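Local structure of probable oxidoreductase protein (Rhizobium etli, 4FB5) at residues Lys125-Ala130 / Arg372-Val377; Glu184-Asp189 / Tyr195-Leu200; Glu250-Ala255 / Gln382-Arg387; Val257-Asp262 / Ala267-Asn272. The protein probably acts as a nucleotide-dependent oxidoreductase of the GFO/IDH/MocA family, with a substrate that has not been established. All blocks are in the same frame, centred on the assembly; numbering follows the deposited sequence.

Overall arrangement
From the N terminus, contact 1 opens just after strand 120-123 of the parallel Rossmann-type sheet and closes on helix 367-385, so it ties the Rossmann-type, probably nucleotide-binding, fold to the C-terminal part of the chain. Contact 2, a short loop closed within the connection from strand 175-183 to helix 206-221, lies wholly within that long loop. Contact 3 opens at 250-255 and closes at 382-387, beyond the end of contact 1, so the two cross while sharing helix 367-385. The hairpin of contact 4 falls within both. The backbone links contacts 2 and 3 through S198 and E250, and contacts 3 and 4 through A255 and A271; the centres of contacts 3 and 4 lie about 14 Å apart.

Contact 1. Residues Lys125-Ala130 / Arg372-Val377; sequences KPMAPA and RIEKSV
P126 meets the carboxylate of E374 with its ring: CB lies 3.6 Å from OE2 of E374. The peptide bond between K125 and P126 is cis, and this Lys-Pro step belongs to the Glu-Lys-Pro motif that the GFO/IDH/MocA family carries at the end of a Rossmann strand, here after strand 120-123. At M127, a selenomethionine, the backbone N donates to E374 OE2 over 2.6 Å, with an N-H...O angle of 159°; the oxygen uses its syn lone pair, on the side of its sister oxygen. The glutamate reaches across because its CG stands beside the backbone N, anti to the carbonyl carbon (chi1 -67°), and its chain then runs straight out from the helix. M127 CB lies beside the same oxygen. The M127 side chain crosses that of E374 obliquely; its end leads away from the glutamate, and the side chain packs on A134 and M137 of helix 131-143 and on F367 and L371 of helix 367-385. A128 brings its carbonyl O to 3.0 Å from E374 OE1, a pair of acceptors and not a bond, while its CB packs on D133.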
loop_
_atom_site.group_PDB
_atom_site.type_symbol
_atom_site.label_atom_id
_atom_site.label_comp_id
_atom_site.label_asym_id
_atom_site.label_seq_id
_atom_site.Cartn_x
_atom_site.Cartn_y
_atom_site.Cartn_z
ATOM N N LYS A 125 20.787 18.613 15.990
ATOM C CA LYS A 125 20.754 17.662 17.063
ATOM C C LYS A 125 22.083 16.894 16.998
ATOM O O LYS A 125 22.689 16.826 15.938
ATOM C CB LYS A 125 19.522 16.783 16.890
ATOM C CG LYS A 125 19.771 15.331 16.542
ATOM C CD LYS A 125 19.986 15.017 15.071
ATOM C CE LYS A 125 20.158 13.521 14.952
ATOM N NZ LYS A 125 21.302 13.176 14.110
ATOM N N PRO A 126 22.590 16.394 18.141
ATOM C CA PRO A 126 22.064 16.563 19.470
ATOM C C PRO A 126 22.708 17.815 20.074
ATOM O O PRO A 126 23.315 18.625 19.342
ATOM C CB PRO A 126 22.568 15.295 20.192
ATOM C CG PRO A 126 23.235 14.434 19.134
ATOM C CD PRO A 126 23.749 15.499 18.215
HETATM N N MSE A 127 22.548 17.991 21.382
HETATM C CA MSE A 127 23.196 19.097 22.042
HETATM C C MSE A 127 24.619 18.721 22.338
HETATM O O MSE A 127 25.527 19.390 21.864
HETATM C CB MSE A 127 22.462 19.485 23.303
HETATM C CG MSE A 127 21.166 20.118 22.980
HETATM SE SE MSE A 127 20.067 20.336 24.532
HETATM C CE MSE A 127 20.664 22.134 24.913
ATOM N N ALA A 128 24.812 17.644 23.103
ATOM C CA ALA A 128 26.161 17.139 23.411
ATOM C C ALA A 128 26.048 15.665 23.781
ATOM O O ALA A 128 24.967 15.207 24.127
ATOM C CB ALA A 128 26.788 17.932 24.543
ATOM N N PRO A 129 27.149 14.904 23.670
ATOM C CA PRO A 129 27.032 13.461 23.965
ATOM C C PRO A 129 27.036 13.130 25.452
ATOM O O PRO A 129 26.773 11.982 25.832
ATOM C CB PRO A 129 28.264 12.848 23.275
ATOM C CG PRO A 129 29.171 14.003 22.984
ATOM C CD PRO A 129 28.348 15.230 22.875
ATOM N N ALA A 130 27.343 14.132 26.269
ATOM C CA ALA A 130 27.403 14.013 27.717
ATOM C C ALA A 130 26.475 15.046 28.337
ATOM O O ALA A 130 26.524 16.248 27.993
ATOM C CB ALA A 130 28.825 14.235 28.200
ATOM N N ARG A 372 15.893 18.128 28.126
ATOM C CA ARG A 372 14.998 17.191 28.783
ATOM C C ARG A 372 14.901 15.883 27.942
ATOM O O ARG A 372 14.945 14.794 28.507
ATOM C CB ARG A 372 13.652 17.871 29.184
ATOM C CG ARG A 372 12.625 16.955 29.865
ATOM C CD ARG A 372 13.142 16.212 31.029
ATOM N NE ARG A 372 12.102 15.379 31.630
ATOM C CZ ARG A 372 11.906 14.076 31.377
ATOM N NH1 ARG A 372 12.668 13.400 30.502
ATOM N NH2 ARG A 372 10.943 13.431 32.019
ATOM N N ILE A 373 14.817 16.023 26.618
ATOM C CA ILE A 373 14.829 14.882 25.701
ATOM C C ILE A 373 16.115 14.050 25.841
ATOM O O ILE A 373 16.062 12.790 25.982
ATOM C CB ILE A 373 14.602 15.307 24.242
ATOM C CG1 ILE A 373 13.092 15.407 23.973
ATOM C CG2 ILE A 373 15.229 14.297 23.293
ATOM C CD1 ILE A 373 12.687 16.368 22.855
ATOM N N GLU A 374 17.254 14.738 25.878
ATOM C CA GLU A 374 18.476 14.015 26.073
ATOM C C GLU A 374 18.561 13.381 27.424
ATOM O O GLU A 374 19.118 12.274 27.565
ATOM C CB GLU A 374 19.667 14.876 25.766
ATOM C CG GLU A 374 19.675 15.181 24.257
ATOM C CD GLU A 374 20.888 15.928 23.808
ATOM O OE1 GLU A 374 21.963 15.596 24.347
ATOM O OE2 GLU A 374 20.753 16.830 22.922
ATOM N N LYS A 375 17.974 14.007 28.427
ATOM C CA LYS A 375 17.852 13.307 29.708
ATOM C C LYS A 375 17.234 11.906 29.520
ATOM O O LYS A 375 17.792 10.890 29.991
ATOM C CB LYS A 375 17.032 14.127 30.709
ATOM C CG LYS A 375 17.301 13.730 32.142
ATOM C CD LYS A 375 16.694 14.674 33.120
ATOM C CE LYS A 375 16.796 14.004 34.492
ATOM N NZ LYS A 375 15.505 14.136 35.250
ATOM N N SER A 376 16.111 11.833 28.794
ATOM C CA SER A 376 15.497 10.506 28.509
ATOM C C SER A 376 16.423 9.536 27.761
ATOM O O SER A 376 16.422 8.359 28.040
ATOM C CB SER A 376 14.170 10.672 27.798
ATOM O OG SER A 376 13.543 11.905 28.180
ATOM N N VAL A 377 17.238 10.050 26.839
ATOM C CA VAL A 377 18.199 9.212 26.169
ATOM C C VAL A 377 19.161 8.566 27.158
ATOM O O VAL A 377 19.348 7.326 27.139
ATOM C CB VAL A 377 18.983 9.958 25.077
ATOM C CG1 VAL A 377 19.924 8.998 24.379
ATOM C CG2 VAL A 377 18.032 10.581 24.072
#

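Contact 2. Residues Glu184-Asp189 / Tyr195-Leu200; sequences EDFMAD and YWKSEL
K197 and F186 meet at about a right angle, the lysine chain passing the far end of the phenyl ring. CB of K197 faces CE of M187, a selenomethionine, although the exact place of that CE is doubtful, since the model sets it too close to the Y195 hydroxyl. CG of K197 sits 3.6 Å above the plane of the neighbouring W196 ring, offset toward its rim. CD of K197 lies 3.9 Å from F186 CE1. The chain stays extended from CG to the tip, chi2 to chi4 all within 15° of 180°, which carries NZ past the ring: NZ of K197 is 3.7 Å from F186 CZ, an oblique approach, and its charge is met by a salt bridge to D209 of helix 206-221. Both segments belong to one long excursion between strand 175-183 and that helix, in the GFO/IDH/MocA C-terminal domain. K197, in the 3-10 turn 196-197, points its side chain toward 184-189. Beside the lysine, M187 and Y195 approach from opposite directions in a Met-aromatic contact: SE of M187 is 5.3 Å from the centroid of the Y195 ring, obliquely placed at 56° off the ring normal.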
loop_
_atom_site.group_PDB
_atom_site.type_symbol
_atom_site.label_atom_id
_atom_site.label_comp_id
_atom_site.label_asym_id
_atom_site.label_seq_id
_atom_site.Cartn_x
_atom_site.Cartn_y
_atom_site.Cartn_z
ATOM N N GLU A 184 16.741 2.987 9.503
ATOM C CA GLU A 184 17.491 3.177 8.281
ATOM C C GLU A 184 18.409 1.991 8.117
ATOM O O GLU A 184 18.388 1.106 8.925
ATOM C CB GLU A 184 18.233 4.518 8.270
ATOM C CG GLU A 184 17.331 5.706 8.603
ATOM C CD GLU A 184 17.888 7.088 8.203
ATOM O OE1 GLU A 184 18.964 7.145 7.555
ATOM O OE2 GLU A 184 17.231 8.129 8.531
ATOM N N ASP A 185 19.194 1.948 7.055
ATOM C CA ASP A 185 20.077 0.814 6.825
ATOM C C ASP A 185 21.503 1.196 6.486
ATOM O O ASP A 185 22.223 0.387 5.920
ATOM C CB ASP A 185 19.533 -0.121 5.756
ATOM C CG ASP A 185 19.339 0.568 4.409
ATOM O OD1 ASP A 185 19.778 1.746 4.252
ATOM O OD2 ASP A 185 18.726 -0.068 3.519
ATOM N N PHE A 186 21.915 2.414 6.854
ATOM C CA PHE A 186 23.277 2.833 6.563
ATOM C C PHE A 186 24.342 2.194 7.485
ATOM O O PHE A 186 25.531 2.356 7.232
ATOM C CB PHE A 186 23.416 4.376 6.499
ATOM C CG PHE A 186 23.279 5.064 7.815
ATOM C CD1 PHE A 186 24.349 5.154 8.675
ATOM C CD2 PHE A 186 22.080 5.671 8.185
ATOM C CE1 PHE A 186 24.239 5.800 9.966
ATOM C CE2 PHE A 186 21.971 6.354 9.435
ATOM C CZ PHE A 186 23.068 6.402 10.333
HETATM N N MSE A 187 23.931 1.461 8.522
HETATM C CA MSE A 187 24.892 0.594 9.222
HETATM C C MSE A 187 24.656 -0.889 8.959
HETATM O O MSE A 187 25.267 -1.735 9.625
HETATM C CB MSE A 187 24.892 0.840 10.722
HETATM C CG MSE A 187 25.098 2.297 11.045
HETATM SE SE MSE A 187 26.991 2.817 11.117
HETATM C CE MSE A 187 26.692 4.493 10.404
ATOM N N ALA A 188 23.788 -1.222 8.018
ATOM C CA ALA A 188 23.424 -2.615 7.846
ATOM C C ALA A 188 24.576 -3.387 7.292
ATOM O O ALA A 188 24.775 -4.526 7.649
ATOM C CB ALA A 188 22.249 -2.755 6.931
ATOM N N ASP A 189 25.329 -2.773 6.405
ATOM C CA ASP A 189 26.397 -3.481 5.744
ATOM C C ASP A 189 27.591 -3.576 6.698
ATOM O O ASP A 189 28.204 -2.572 7.071
ATOM C CB ASP A 189 26.746 -2.821 4.430
ATOM C CG ASP A 189 28.000 -3.345 3.837
ATOM O OD1 ASP A 189 28.675 -4.201 4.452
ATOM O OD2 ASP A 189 28.353 -2.876 2.735
ATOM N N TYR A 195 33.879 4.128 11.634
ATOM C CA TYR A 195 34.126 5.548 11.878
ATOM C C TYR A 195 33.445 6.021 13.211
ATOM O O TYR A 195 33.030 5.170 14.055
ATOM C CB TYR A 195 33.740 6.391 10.667
ATOM C CG TYR A 195 32.287 6.300 10.290
ATOM C CD1 TYR A 195 31.428 7.382 10.473
ATOM C CD2 TYR A 195 31.745 5.105 9.750
ATOM C CE1 TYR A 195 30.068 7.299 10.108
ATOM C CE2 TYR A 195 30.415 5.012 9.419
ATOM C CZ TYR A 195 29.585 6.104 9.597
ATOM O OH TYR A 195 28.275 6.010 9.229
ATOM N N TRP A 196 33.341 7.346 13.405
ATOM C CA TRP A 196 32.942 7.834 14.714
ATOM C C TRP A 196 31.606 7.270 15.209
ATOM O O TRP A 196 31.364 7.242 16.424
ATOM C CB TRP A 196 32.959 9.347 14.781
ATOM C CG TRP A 196 31.958 9.968 13.936
ATOM C CD1 TRP A 196 32.095 10.308 12.613
ATOM C CD2 TRP A 196 30.630 10.331 14.318
ATOM N NE1 TRP A 196 30.930 10.861 12.155
ATOM C CE2 TRP A 196 30.011 10.892 13.175
ATOM C CE3 TRP A 196 29.891 10.232 15.524
ATOM C CZ2 TRP A 196 28.686 11.358 13.189
ATOM C CZ3 TRP A 196 28.549 10.695 15.545
ATOM C CH2 TRP A 196 27.973 11.254 14.381
ATOM N N LYS A 197 30.757 6.808 14.294
ATOM C CA LYS A 197 29.426 6.363 14.701
ATOM C C LYS A 197 29.433 5.053 15.427
ATOM O O LYS A 197 28.371 4.553 15.763
ATOM C CB LYS A 197 28.443 6.296 13.532
ATOM C CG LYS A 197 27.861 7.662 13.294
ATOM C CD LYS A 197 26.823 7.723 12.218
ATOM C CE LYS A 197 26.108 9.076 12.325
ATOM N NZ LYS A 197 25.148 9.313 11.212
ATOM N N SER A 198 30.625 4.518 15.674
ATOM C CA SER A 198 30.814 3.291 16.431
ATOM C C SER A 198 31.653 3.488 17.687
ATOM O O SER A 198 32.054 2.519 18.321
ATOM C CB SER A 198 31.450 2.217 15.572
ATOM O OG SER A 198 30.494 1.658 14.710
ATOM N N GLU A 199 31.912 4.734 18.049
ATOM C CA GLU A 199 32.683 5.051 19.235
ATOM C C GLU A 199 31.749 5.499 20.336
ATOM O O GLU A 199 31.058 6.470 20.166
ATOM C CB GLU A 199 33.665 6.176 18.927
ATOM C CG GLU A 199 34.867 5.716 18.158
ATOM C CD GLU A 199 35.973 6.806 18.087
ATOM O OE1 GLU A 199 35.889 7.686 17.165
ATOM O OE2 GLU A 199 36.922 6.769 18.949
ATOM N N LEU A 200 31.761 4.802 21.467
ATOM C CA LEU A 200 30.896 5.083 22.585
ATOM C C LEU A 200 31.061 6.509 23.027
ATOM O O LEU A 200 30.078 7.184 23.361
ATOM C CB LEU A 200 31.199 4.144 23.754
ATOM C CG LEU A 200 30.293 4.260 24.994
ATOM C CD1 LEU A 200 28.841 3.946 24.720
ATOM C CD2 LEU A 200 30.741 3.347 26.059
#

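Contact 3. Residues Glu250-Ala255 / Gln382-Arg387; sequences ENHDAA and QSFHER
H252 has an extended backbone just ahead of strand 254-261, whereas F384, its partner, sits in the last turn of helix 367-385. Their side chains come from opposite directions, each pointing at the other segment. The rings form an edge-to-face (T-shaped) pair, the edge of F384 directed at the face of H252, with centroids 5.3 Å apart and planes inclined at 69°. This pair joins the end of the C-terminal helix to the approach to strand 254-261 of the mixed sheet in the C-terminal domain. The leading atom is F384 CE2, which lies 3.9 Å from H252 NE2. F384 gets there with its CG anti to the backbone N (chi1 167°). It is also layered against its successor in the helix: CD2 of F384 lies 3.8 Å above the H385 ring, over its centre. H385 completes the cluster with CE1 at 4.5 Å from H252 CE1. H252 makes backbone hydrogen bonds with Y204 and A206, and S383 OG accepts one from the backbone N of T230 in strand 225-233; these probably help to fix the two sides. With only ring contacts found between the two segments, the patch probably depends on dispersion and ring electrostatics. H252 ND1 and H385 NE2 stand 5.0 Å apart, so protonation of one imidazole would probably make protonation of the other less favourable.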
loop_
_atom_site.group_PDB
_atom_site.type_symbol
_atom_site.label_atom_id
_atom_site.label_comp_id
_atom_site.label_asym_id
_atom_site.label_seq_id
_atom_site.Cartn_x
_atom_site.Cartn_y
_atom_site.Cartn_z
ATOM N N GLU A 250 31.623 -0.399 19.770
ATOM C CA GLU A 250 31.578 0.040 21.175
ATOM C C GLU A 250 30.154 0.375 21.657
ATOM O O GLU A 250 29.865 0.467 22.881
ATOM C CB GLU A 250 32.460 1.281 21.314
ATOM C CG GLU A 250 33.931 0.946 21.236
ATOM C CD GLU A 250 34.854 2.170 21.328
ATOM O OE1 GLU A 250 34.451 3.252 21.810
ATOM O OE2 GLU A 250 36.021 2.044 20.902
ATOM N N ASN A 251 29.304 0.477 20.642
ATOM C CA ASN A 251 28.055 1.160 20.522
ATOM C C ASN A 251 27.026 0.128 20.191
ATOM O O ASN A 251 27.349 -1.045 19.865
ATOM C CB ASN A 251 28.150 1.932 19.193
ATOM C CG ASN A 251 28.061 3.359 19.372
ATOM O OD1 ASN A 251 27.892 3.798 20.473
ATOM N ND2 ASN A 251 28.172 4.119 18.325
ATOM N N HIS A 252 25.801 0.616 20.094
ATOM C CA HIS A 252 24.662 -0.218 19.783
ATOM C C HIS A 252 23.873 0.370 18.605
ATOM O O HIS A 252 23.503 1.539 18.606
ATOM C CB HIS A 252 23.803 -0.372 21.030
ATOM C CG HIS A 252 24.421 -1.259 22.052
ATOM N ND1 HIS A 252 25.197 -0.772 23.088
ATOM C CD2 HIS A 252 24.439 -2.616 22.164
ATOM C CE1 HIS A 252 25.631 -1.790 23.815
ATOM N NE2 HIS A 252 25.202 -2.921 23.271
ATOM N N ASP A 253 23.641 -0.426 17.582
ATOM C CA ASP A 253 22.952 0.075 16.404
ATOM C C ASP A 253 21.441 -0.100 16.485
ATOM O O ASP A 253 20.718 0.281 15.582
ATOM C CB ASP A 253 23.533 -0.558 15.155
ATOM C CG ASP A 253 24.817 0.123 14.739
ATOM O OD1 ASP A 253 24.787 1.355 14.473
ATOM O OD2 ASP A 253 25.873 -0.536 14.693
ATOM N N ALA A 254 20.957 -0.627 17.594
ATOM C CA ALA A 254 19.528 -0.880 17.745
ATOM C C ALA A 254 19.097 -0.824 19.221
ATOM O O ALA A 254 19.813 -1.297 20.123
ATOM C CB ALA A 254 19.144 -2.253 17.105
ATOM N N ALA A 255 17.913 -0.282 19.437
ATOM C CA ALA A 255 17.366 -0.058 20.757
ATOM C C ALA A 255 15.843 -0.161 20.734
ATOM O O ALA A 255 15.144 0.389 19.880
ATOM C CB ALA A 255 17.787 1.290 21.283
ATOM N N GLN A 382 21.287 3.889 30.485
ATOM C CA GLN A 382 21.507 3.422 31.821
ATOM C C GLN A 382 20.565 2.259 31.981
ATOM O O GLN A 382 20.952 1.129 32.376
ATOM C CB GLN A 382 21.197 4.526 32.829
ATOM C CG GLN A 382 21.384 4.043 34.237
ATOM C CD GLN A 382 21.118 5.110 35.315
ATOM O OE1 GLN A 382 20.383 6.092 35.101
ATOM N NE2 GLN A 382 21.684 4.870 36.513
ATOM N N SER A 383 19.321 2.521 31.608
ATOM C CA SER A 383 18.324 1.521 31.693
ATOM C C SER A 383 18.789 0.166 31.201
ATOM O O SER A 383 18.278 -0.850 31.678
ATOM C CB SER A 383 17.107 1.996 30.937
ATOM O OG SER A 383 16.173 0.955 30.833
ATOM N N PHE A 384 19.742 0.116 30.266
ATOM C CA PHE A 384 20.101 -1.149 29.603
ATOM C C PHE A 384 21.246 -1.780 30.304
ATOM O O PHE A 384 21.316 -3.003 30.500
ATOM C CB PHE A 384 20.516 -0.916 28.137
ATOM C CG PHE A 384 21.190 -2.108 27.491
ATOM C CD1 PHE A 384 20.471 -3.244 27.187
ATOM C CD2 PHE A 384 22.545 -2.097 27.221
ATOM C CE1 PHE A 384 21.087 -4.361 26.592
ATOM C CE2 PHE A 384 23.173 -3.210 26.647
ATOM C CZ PHE A 384 22.448 -4.345 26.339
ATOM N N HIS A 385 22.199 -0.934 30.645
ATOM C CA HIS A 385 23.373 -1.402 31.378
ATOM C C HIS A 385 23.043 -1.890 32.799
ATOM O O HIS A 385 23.572 -2.918 33.253
ATOM C CB HIS A 385 24.450 -0.336 31.319
ATOM C CG HIS A 385 25.066 -0.242 29.961
ATOM N ND1 HIS A 385 25.723 -1.311 29.370
ATOM C CD2 HIS A 385 25.087 0.767 29.057
ATOM C CE1 HIS A 385 26.133 -0.953 28.164
ATOM N NE2 HIS A 385 25.757 0.303 27.948
ATOM N N GLU A 386 22.105 -1.202 33.457
ATOM C CA GLU A 386 21.631 -1.627 34.782
ATOM C C GLU A 386 20.492 -2.654 34.726
ATOM O O GLU A 386 20.002 -3.062 35.763
ATOM C CB GLU A 386 21.255 -0.414 35.640
ATOM C CG GLU A 386 22.475 0.334 36.160
ATOM C CD GLU A 386 22.137 1.715 36.669
ATOM O OE1 GLU A 386 20.993 1.911 37.189
ATOM O OE2 GLU A 386 23.009 2.623 36.537
ATOM N N ARG A 387 20.064 -3.037 33.516
ATOM C CA ARG A 387 19.033 -4.028 33.328
ATOM C C ARG A 387 17.778 -3.843 34.181
ATOM O O ARG A 387 17.204 -4.810 34.682
ATOM C CB ARG A 387 19.631 -5.419 33.502
ATOM C CG ARG A 387 20.143 -5.947 32.179
ATOM C CD ARG A 387 20.815 -7.323 32.270
ATOM N NE ARG A 387 19.913 -8.401 32.706
ATOM C CZ ARG A 387 19.160 -9.172 31.907
ATOM N NH1 ARG A 387 19.138 -8.998 30.580
ATOM N NH2 ARG A 387 18.410 -10.134 32.444
#

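Contact 4. Residues Val257-Asp262 / Ala267-Asn272; sequences VLMRLD and AVLMAN
V257 and L269 form an antiparallel hydrogen-bonded pair. V257 N donates to L269 O over 2.8 Å, and L269 N returns a bond of 2.8 Å to V257 O. A second such pair is made by M259, a selenomethionine, and A267. M259 N reaches A267 O at 2.8 Å, but the return bond from A267 N to M259 O is the longer one, at 3.3 Å. Between them, L258 and V268 are a non-hydrogen-bonded pair. This is a beta hairpin of strands 254-261 and 266-272, whose short segments run at 140°, well short of strictly antiparallel, within the large mixed sheet of the C-terminal domain. On the face of V257, M259, A267 and L269, M259 bends at chi3 (-82°) so that CE lies 3.5 Å from A267 CB and 3.9 Å from L269 CB. Helix 206-221 packs on that face: L218 meets M259, while P214 and L215 meet L269. On the other face, L258 CD1 lies 4.2 Å from V268 CG1. Further out, L258 packs on L258 of the second subunit, V268 on N256 of that subunit, and R260 forms a salt bridge with D231 of the same neighbour.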
loop_
_atom_site.group_PDB
_atom_site.type_symbol
_atom_site.label_atom_id
_atom_site.label_comp_id
_atom_site.label_asym_id
_atom_site.label_seq_id
_atom_site.Cartn_x
_atom_site.Cartn_y
_atom_site.Cartn_z
ATOM N N VAL A 257 12.626 0.160 23.420
ATOM C CA VAL A 257 12.400 0.783 24.691
ATOM C C VAL A 257 10.923 0.704 24.959
ATOM O O VAL A 257 10.128 1.101 24.107
ATOM C CB VAL A 257 12.799 2.248 24.614
ATOM C CG1 VAL A 257 12.666 2.933 25.972
ATOM C CG2 VAL A 257 14.209 2.387 24.054
ATOM N N LEU A 258 10.554 0.168 26.117
ATOM C CA LEU A 258 9.211 0.289 26.633
ATOM C C LEU A 258 9.164 1.588 27.403
ATOM O O LEU A 258 10.146 1.957 28.034
ATOM C CB LEU A 258 9.003 -0.845 27.571
ATOM C CG LEU A 258 8.332 -2.057 26.973
ATOM C CD1 LEU A 258 8.618 -2.206 25.537
ATOM C CD2 LEU A 258 8.673 -3.312 27.743
HETATM N N MSE A 259 8.069 2.322 27.362
HETATM C CA MSE A 259 8.058 3.569 28.114
HETATM C C MSE A 259 6.704 3.927 28.713
HETATM O O MSE A 259 5.734 3.197 28.577
HETATM C CB MSE A 259 8.550 4.745 27.277
HETATM C CG MSE A 259 9.461 4.373 26.147
HETATM SE SE MSE A 259 10.015 5.908 25.012
HETATM C CE MSE A 259 8.441 6.048 23.850
ATOM N N ARG A 260 6.687 5.065 29.398
ATOM C CA ARG A 260 5.484 5.696 29.901
ATOM C C ARG A 260 5.681 7.177 29.687
ATOM O O ARG A 260 6.686 7.726 30.084
ATOM C CB ARG A 260 5.310 5.402 31.386
ATOM C CG ARG A 260 4.990 3.955 31.682
ATOM C CD ARG A 260 3.518 3.725 31.503
ATOM N NE ARG A 260 3.129 2.326 31.534
ATOM C CZ ARG A 260 1.879 1.915 31.355
ATOM N NH1 ARG A 260 0.909 2.804 31.121
ATOM N NH2 ARG A 260 1.599 0.621 31.409
ATOM N N LEU A 261 4.759 7.830 29.018
ATOM C CA LEU A 261 4.885 9.253 28.899
ATOM C C LEU A 261 4.004 9.940 29.911
ATOM O O LEU A 261 3.291 9.307 30.716
ATOM C CB LEU A 261 4.460 9.727 27.525
ATOM C CG LEU A 261 4.877 8.927 26.309
ATOM C CD1 LEU A 261 3.908 9.182 25.158
ATOM C CD2 LEU A 261 6.307 9.291 25.923
ATOM N N ASP A 262 4.084 11.261 29.839
ATOM C CA ASP A 262 3.137 12.183 30.427
ATOM C C ASP A 262 1.740 11.628 30.316
ATOM O O ASP A 262 1.303 11.218 29.213
ATOM C CB ASP A 262 3.188 13.490 29.647
ATOM C CG ASP A 262 3.512 14.679 30.526
ATOM O OD1 ASP A 262 2.708 14.967 31.473
ATOM O OD2 ASP A 262 4.575 15.319 30.255
ATOM N N ALA A 267 4.016 3.468 25.772
ATOM C CA ALA A 267 4.621 3.717 24.473
ATOM C C ALA A 267 5.748 2.736 24.208
ATOM O O ALA A 267 6.409 2.314 25.124
ATOM C CB ALA A 267 5.086 5.170 24.374
ATOM N N VAL A 268 5.900 2.293 22.974
ATOM C CA VAL A 268 7.040 1.474 22.582
ATOM C C VAL A 268 7.808 2.274 21.572
ATOM O O VAL A 268 7.198 2.861 20.689
ATOM C CB VAL A 268 6.626 0.158 21.960
ATOM C CG1 VAL A 268 7.836 -0.708 21.681
ATOM C CG2 VAL A 268 5.706 -0.585 22.904
ATOM N N LEU A 269 9.125 2.323 21.741
ATOM C CA LEU A 269 10.071 2.960 20.798
ATOM C C LEU A 269 11.107 1.928 20.282
ATOM O O LEU A 269 11.653 1.129 21.031
ATOM C CB LEU A 269 10.786 4.126 21.445
ATOM C CG LEU A 269 11.549 5.110 20.561
ATOM C CD1 LEU A 269 11.441 6.483 21.186
ATOM C CD2 LEU A 269 13.023 4.738 20.287
HETATM N N MSE A 270 11.340 1.936 18.986
HETATM C CA MSE A 270 12.271 1.021 18.347
HETATM C C MSE A 270 13.066 1.913 17.427
HETATM O O MSE A 270 12.481 2.713 16.699
HETATM C CB MSE A 270 11.530 -0.047 17.567
HETATM C CG MSE A 270 10.707 -0.881 18.481
HETATM SE SE MSE A 270 9.165 -1.858 17.735
HETATM C CE MSE A 270 7.740 -0.473 17.867
ATOM N N ALA A 271 14.386 1.827 17.506
ATOM C CA ALA A 271 15.265 2.616 16.656
ATOM C C ALA A 271 16.280 1.623 16.159
ATOM O O ALA A 271 16.686 0.731 16.897
ATOM C CB ALA A 271 15.903 3.767 17.403
ATOM N N ASN A 272 16.592 1.694 14.872
ATOM C CA ASN A 272 17.478 0.698 14.268
ATOM C C ASN A 272 18.225 1.297 13.073
ATOM O O ASN A 272 17.602 1.837 12.148
ATOM C CB ASN A 272 16.685 -0.535 13.913
ATOM C CG ASN A 272 17.539 -1.683 13.412
ATOM O OD1 ASN A 272 18.684 -1.517 12.999
ATOM N ND2 ASN A 272 16.952 -2.889 13.441
#